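Local atomic coordinates of malyl-CoA lyase/beta-methylmalyl-CoA lyase (Methylobacterium extorquens, PDB entry 5UGR), a protein that is a lyase of the HpcH/HpaI aldolase/citrate lyase family, built on a TIM barrel with a bound magnesium ion and assembled as six chains. Residues D88-V93 against D117-Q122; I102-V107 against A111-I116. All coordinates share one frame; numbering follows the deposited sequence.

Contact 1 (D88-V93 against D117-Q122); sequences DVVDIV and DVLTTQ
Leu119 fits its two methyls against Val89 and Val90 of the other helix. Leu119 CD2 meets Val89 CG1 at 3.8 Å, the two side chains running at a slant to one another. Leu119 CD1 lies 4.2 Å from Val90 CG2, and here the side chains are roughly perpendicular. The CB of Leu119 points toward 88-93, and CG anti to the backbone N (chi1 -179°) carries the two methyls out to both valines. Val89 presents CG1 to both Leu119 and Thr120, whose OG1 comes within 4.1 Å of that methyl. This is van der Waals packing: the polar partner of Thr120 OG1 is the carbonyl of Ile116, one turn back in its own helix. The segment axes approach to 10.0 Å at an angle of -25°, with N-to-C directions close to parallel. The two segments bury 191 Å² together, a modest area. Val90 and Leu119 also pack on Tyr86 of a neighbouring subunit, so the helix pair borders an assembly interface. In the TIM barrel, helices 85-95 and 110-127 flank strand 101-104 in the chain, with Ile102 of that strand touching both Val93 and Thr120, while helix 52-65 packs against Asp91 and Ile92.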
loop_
_atom_site.group_PDB
_atom_site.type_symbol
_atom_site.label_atom_id
_atom_site.label_comp_id
_atom_site.label_asym_id
_atom_site.label_seq_id
_atom_site.Cartn_x
_atom_site.Cartn_y
_atom_site.Cartn_z
ATOM N N ASP A 88 30.453 0.539 14.728
ATOM C CA ASP A 88 30.388 1.995 14.749
ATOM C C ASP A 88 29.329 2.491 15.745
ATOM O O ASP A 88 29.582 3.340 16.575
ATOM C CB ASP A 88 30.065 2.572 13.380
ATOM C CG ASP A 88 31.081 2.261 12.296
ATOM O OD1 ASP A 88 32.280 1.910 12.585
ATOM O OD2 ASP A 88 30.688 2.411 11.072
ATOM N N VAL A 89 28.125 1.932 15.604
ATOM C CA VAL A 89 27.007 2.382 16.422
ATOM C C VAL A 89 27.201 1.958 17.875
ATOM O O VAL A 89 27.083 2.770 18.796
ATOM C CB VAL A 89 25.666 1.888 15.847
ATOM C CG1 VAL A 89 24.489 2.318 16.714
ATOM C CG2 VAL A 89 25.468 2.437 14.413
ATOM N N VAL A 90 27.455 0.678 18.079
ATOM C CA VAL A 90 27.605 0.150 19.458
ATOM C C VAL A 90 28.753 0.872 20.183
ATOM O O VAL A 90 28.558 1.421 21.262
ATOM C CB VAL A 90 27.845 -1.383 19.452
ATOM C CG1 VAL A 90 28.286 -1.862 20.849
ATOM C CG2 VAL A 90 26.566 -2.107 19.045
ATOM N N ASP A 91 29.938 0.888 19.580
ATOM C CA ASP A 91 31.106 1.398 20.336
ATOM C C ASP A 91 30.973 2.898 20.626
ATOM O O ASP A 91 31.251 3.361 21.727
ATOM C CB ASP A 91 32.411 1.124 19.622
ATOM C CG ASP A 91 32.773 -0.319 19.571
ATOM O OD1 ASP A 91 32.066 -1.165 20.145
ATOM O OD2 ASP A 91 33.889 -0.591 19.053
ATOM N N ILE A 92 30.532 3.664 19.636
ATOM C CA ILE A 92 30.477 5.114 19.808
ATOM C C ILE A 92 29.302 5.526 20.647
ATOM O O ILE A 92 29.468 6.398 21.538
ATOM C CB ILE A 92 30.561 5.875 18.473
ATOM C CG1 ILE A 92 31.840 5.512 17.744
ATOM C CG2 ILE A 92 30.410 7.375 18.668
ATOM C CD1 ILE A 92 31.937 5.863 16.259
ATOM N N VAL A 93 28.101 4.947 20.408
ATOM C CA VAL A 93 26.983 5.379 21.206
ATOM C C VAL A 93 27.199 4.957 22.677
ATOM O O VAL A 93 26.884 5.740 23.609
ATOM C CB VAL A 93 25.612 4.925 20.645
ATOM C CG1 VAL A 93 24.459 5.355 21.525
ATOM C CG2 VAL A 93 25.414 5.460 19.222
ATOM N N ASP A 117 17.271 2.751 14.240
ATOM C CA ASP A 117 16.473 3.209 15.391
ATOM C C ASP A 117 16.415 2.088 16.479
ATOM O O ASP A 117 16.641 2.385 17.655
ATOM C CB ASP A 117 15.099 3.617 14.872
ATOM C CG ASP A 117 14.358 4.597 15.732
ATOM O OD1 ASP A 117 14.777 4.862 16.882
ATOM O OD2 ASP A 117 13.269 5.044 15.261
ATOM N N VAL A 118 16.202 0.824 16.084
ATOM C CA VAL A 118 16.179 -0.272 17.023
ATOM C C VAL A 118 17.517 -0.289 17.804
ATOM O O VAL A 118 17.512 -0.297 19.044
ATOM C CB VAL A 118 15.954 -1.599 16.311
ATOM C CG1 VAL A 118 16.143 -2.751 17.277
ATOM C CG2 VAL A 118 14.525 -1.667 15.703
ATOM N N LEU A 119 18.631 -0.325 17.075
ATOM C CA LEU A 119 19.947 -0.501 17.708
ATOM C C LEU A 119 20.245 0.685 18.606
ATOM O O LEU A 119 20.704 0.506 19.765
ATOM C CB LEU A 119 20.980 -0.734 16.615
ATOM C CG LEU A 119 22.419 -0.966 17.093
ATOM C CD1 LEU A 119 22.503 -2.176 18.040
ATOM C CD2 LEU A 119 23.315 -1.172 15.895
ATOM N N THR A 120 20.084 1.895 18.076
ATOM C CA THR A 120 20.344 3.119 18.827
ATOM C C THR A 120 19.501 3.192 20.089
ATOM O O THR A 120 20.028 3.504 21.197
ATOM C CB THR A 120 20.101 4.363 17.957
ATOM O OG1 THR A 120 20.955 4.308 16.784
ATOM C CG2 THR A 120 20.416 5.614 18.733
ATOM N N THR A 121 18.222 2.857 19.964
ATOM C CA THR A 121 17.345 2.903 21.111
ATOM C C THR A 121 17.826 1.964 22.232
ATOM O O THR A 121 17.820 2.338 23.427
ATOM C CB THR A 121 15.872 2.649 20.740
ATOM O OG1 THR A 121 15.499 3.609 19.730
ATOM C CG2 THR A 121 14.974 2.761 21.947
ATOM N N GLN A 122 18.160 0.734 21.861
ATOM C CA GLN A 122 18.598 -0.269 22.848
ATOM C C GLN A 122 19.836 0.210 23.578
ATOM O O GLN A 122 19.935 0.057 24.805
ATOM C CB GLN A 122 18.830 -1.614 22.223
ATOM C CG GLN A 122 17.506 -2.233 21.753
ATOM C CD GLN A 122 17.681 -3.567 21.103
ATOM O OE1 GLN A 122 18.784 -4.138 21.126
ATOM N NE2 GLN A 122 16.614 -4.066 20.460
#

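Contact 2 (I102-V107 against A111-I116)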
loop_
_atom_site.group_PDB
_atom_site.type_symbol
_atom_site.label_atom_id
_atom_site.label_comp_id
_atom_site.label_asym_id
_atom_site.label_seq_id
_atom_site.Cartn_x
_atom_site.Cartn_y
_atom_site.Cartn_z
ATOM N N ILE A 102 23.277 10.712 14.359
ATOM C CA ILE A 102 23.894 9.746 13.438
ATOM C C ILE A 102 23.418 10.047 12.009
ATOM O O ILE A 102 22.204 10.275 11.807
ATOM C CB ILE A 102 23.508 8.301 13.831
ATOM C CG1 ILE A 102 24.191 7.917 15.154
ATOM C CG2 ILE A 102 23.873 7.313 12.731
ATOM C CD1 ILE A 102 23.728 6.618 15.774
ATOM N N LEU A 103 24.382 10.140 11.110
ATOM C CA LEU A 103 24.167 10.299 9.672
ATOM C C LEU A 103 24.268 8.884 9.051
ATOM O O LEU A 103 25.321 8.231 9.086
ATOM C CB LEU A 103 25.165 11.276 9.053
ATOM C CG LEU A 103 25.239 11.364 7.537
ATOM C CD1 LEU A 103 23.854 11.617 6.936
ATOM C CD2 LEU A 103 26.200 12.471 7.141
ATOM N N ILE A 104 23.130 8.417 8.524
ATOM C CA ILE A 104 23.004 7.076 7.987
ATOM C C ILE A 104 23.204 7.215 6.458
ATOM O O ILE A 104 22.444 7.931 5.794
ATOM C CB ILE A 104 21.636 6.443 8.239
ATOM C CG1 ILE A 104 21.253 6.498 9.716
ATOM C CG2 ILE A 104 21.610 5.006 7.738
ATOM C CD1 ILE A 104 19.797 6.142 9.998
ATOM N N PRO A 105 24.204 6.544 5.881
ATOM C CA PRO A 105 24.507 6.664 4.459
ATOM C C PRO A 105 23.663 5.738 3.574
ATOM O O PRO A 105 23.148 4.698 4.045
ATOM C CB PRO A 105 26.001 6.276 4.397
ATOM C CG PRO A 105 26.076 5.183 5.438
ATOM C CD PRO A 105 25.197 5.666 6.560
ATOM N N LYS A 106 23.516 6.175 2.311
ATOM C CA LYS A 106 23.014 5.278 1.274
ATOM C C LYS A 106 21.633 4.738 1.561
ATOM O O LYS A 106 21.281 3.626 1.212
ATOM C CB LYS A 106 23.982 4.143 0.948
ATOM C CG LYS A 106 25.391 4.593 0.685
ATOM C CD LYS A 106 26.342 3.471 0.385
ATOM C CE LYS A 106 26.251 2.253 1.308
ATOM N NZ LYS A 106 27.391 1.287 1.045
ATOM N N VAL A 107 20.804 5.531 2.240
ATOM C CA VAL A 107 19.507 4.969 2.685
ATOM C C VAL A 107 18.619 4.683 1.457
ATOM O O VAL A 107 18.504 5.508 0.544
ATOM C CB VAL A 107 18.778 5.921 3.670
ATOM C CG1 VAL A 107 17.380 5.422 4.044
ATOM C CG2 VAL A 107 19.630 6.081 4.924
ATOM N N ALA A 111 12.830 0.912 6.133
ATOM C CA ALA A 111 13.267 -0.101 7.108
ATOM C C ALA A 111 14.768 0.024 7.403
ATOM O O ALA A 111 15.218 -0.430 8.484
ATOM C CB ALA A 111 12.942 -1.512 6.632
ATOM N N ASP A 112 15.555 0.639 6.498
ATOM C CA ASP A 112 16.965 0.907 6.813
ATOM C C ASP A 112 17.045 1.790 8.062
ATOM O O ASP A 112 17.882 1.583 8.977
ATOM C CB ASP A 112 17.681 1.617 5.639
ATOM C CG ASP A 112 17.946 0.712 4.418
ATOM O OD1 ASP A 112 18.205 -0.485 4.625
ATOM O OD2 ASP A 112 17.937 1.326 3.315
ATOM N N VAL A 113 16.205 2.800 8.101
ATOM C CA VAL A 113 16.198 3.756 9.219
ATOM C C VAL A 113 15.663 3.090 10.489
ATOM O O VAL A 113 16.225 3.269 11.581
ATOM C CB VAL A 113 15.434 5.021 8.868
ATOM C CG1 VAL A 113 15.543 6.047 10.009
ATOM C CG2 VAL A 113 15.948 5.644 7.596
ATOM N N TYR A 114 14.600 2.310 10.352
ATOM C CA TYR A 114 14.048 1.530 11.453
ATOM C C TYR A 114 15.144 0.706 12.114
ATOM O O TYR A 114 15.229 0.613 13.351
ATOM C CB TYR A 114 12.868 0.702 10.973
ATOM C CG TYR A 114 11.973 0.030 11.961
ATOM C CD1 TYR A 114 12.329 -1.168 12.579
ATOM C CD2 TYR A 114 10.720 0.601 12.295
ATOM C CE1 TYR A 114 11.437 -1.865 13.409
ATOM C CE2 TYR A 114 9.846 -0.074 13.123
ATOM C CZ TYR A 114 10.175 -1.304 13.675
ATOM O OH TYR A 114 9.281 -1.951 14.491
ATOM N N ALA A 115 15.947 0.039 11.296
ATOM C CA ALA A 115 17.006 -0.816 11.843
ATOM C C ALA A 115 17.949 -0.070 12.743
ATOM O O ALA A 115 18.340 -0.611 13.803
ATOM C CB ALA A 115 17.741 -1.528 10.719
ATOM N N ILE A 116 18.359 1.128 12.306
ATOM C CA ILE A 116 19.278 1.931 13.122
ATOM C C ILE A 116 18.564 2.460 14.357
ATOM O O ILE A 116 19.179 2.604 15.426
ATOM C CB ILE A 116 19.943 3.036 12.281
ATOM C CG1 ILE A 116 20.539 2.450 11.000
ATOM C CG2 ILE A 116 21.022 3.778 13.090
ATOM C CD1 ILE A 116 21.383 1.237 11.123
#
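Asp112 OD2, 3.9 Å from Val107 C, is gripped by three groups: the backbone N of Gly108, the backbone N of Val109, and Ser2 OG of a neighbouring subunit. The other oxygen, OD1, is hydrogen-bonded to Tyr114 OH of a second neighbour and to Phe3 N of the subunit that supplies Ser2. Both oxygens of this buried carboxylate are thus satisfied, and one side chain ties the backbone of Gly108 and Val109, at the approach to helix 110-127, to two subunit interfaces. The setting is a beta-alpha-beta unit of the TIM barrel: strand 101-104 leads through a short loop into helix 110-127, whose inner face covers the strand, and the helix leads on to strand 134-139, parallel to 101-104 and next to it in the barrel. Apart from the carboxylate, the contact is apolar. Ile104, a strand residue, points toward the helix. With CG1 anti to its carbonyl carbon (chi1 -53°) and the chain extended beyond it (chi2 168°), CD1 is carried to the branch point of Ile116. Ile104 CD1 is 3.9 Å from both Ile116 CB and Ile116 CG1, and 4.1 Å from Ile116 CG2, and the two side chains pass in opposite directions. The loop also borders the metal site: Lys106 N donates a hydrogen bond to OE2 of the magnesium ligand Glu140, and the Val107 side chain is about 10 Å from a bound magnesium ion. Val107 and Val113 then meet nearly at right angles, Val107 CG1 lying 3.8 Å from Val113 CG2.

The centres of contacts 1 and 2 are 11 Å apart, on one side of the chain's centre. The order along the chain is 88-93, 102-107, 111-116, 117-122, so contact 2 falls within the interval spanned by contact 1. Helix 110-127 serves both: its earlier part covers strand 101-104 and its loop, and the turns that follow pack on helix 85-95. Ile102 joins them physically, its CD1 lying 3.7 Å from Thr120 OG1 and 4.0 Å from Val93 CG2. Contact 2 joins the helical layer to the barrel strands, contact 1 joins two successive helices of the outer layer, and both contacts reach the same neighbouring subunit.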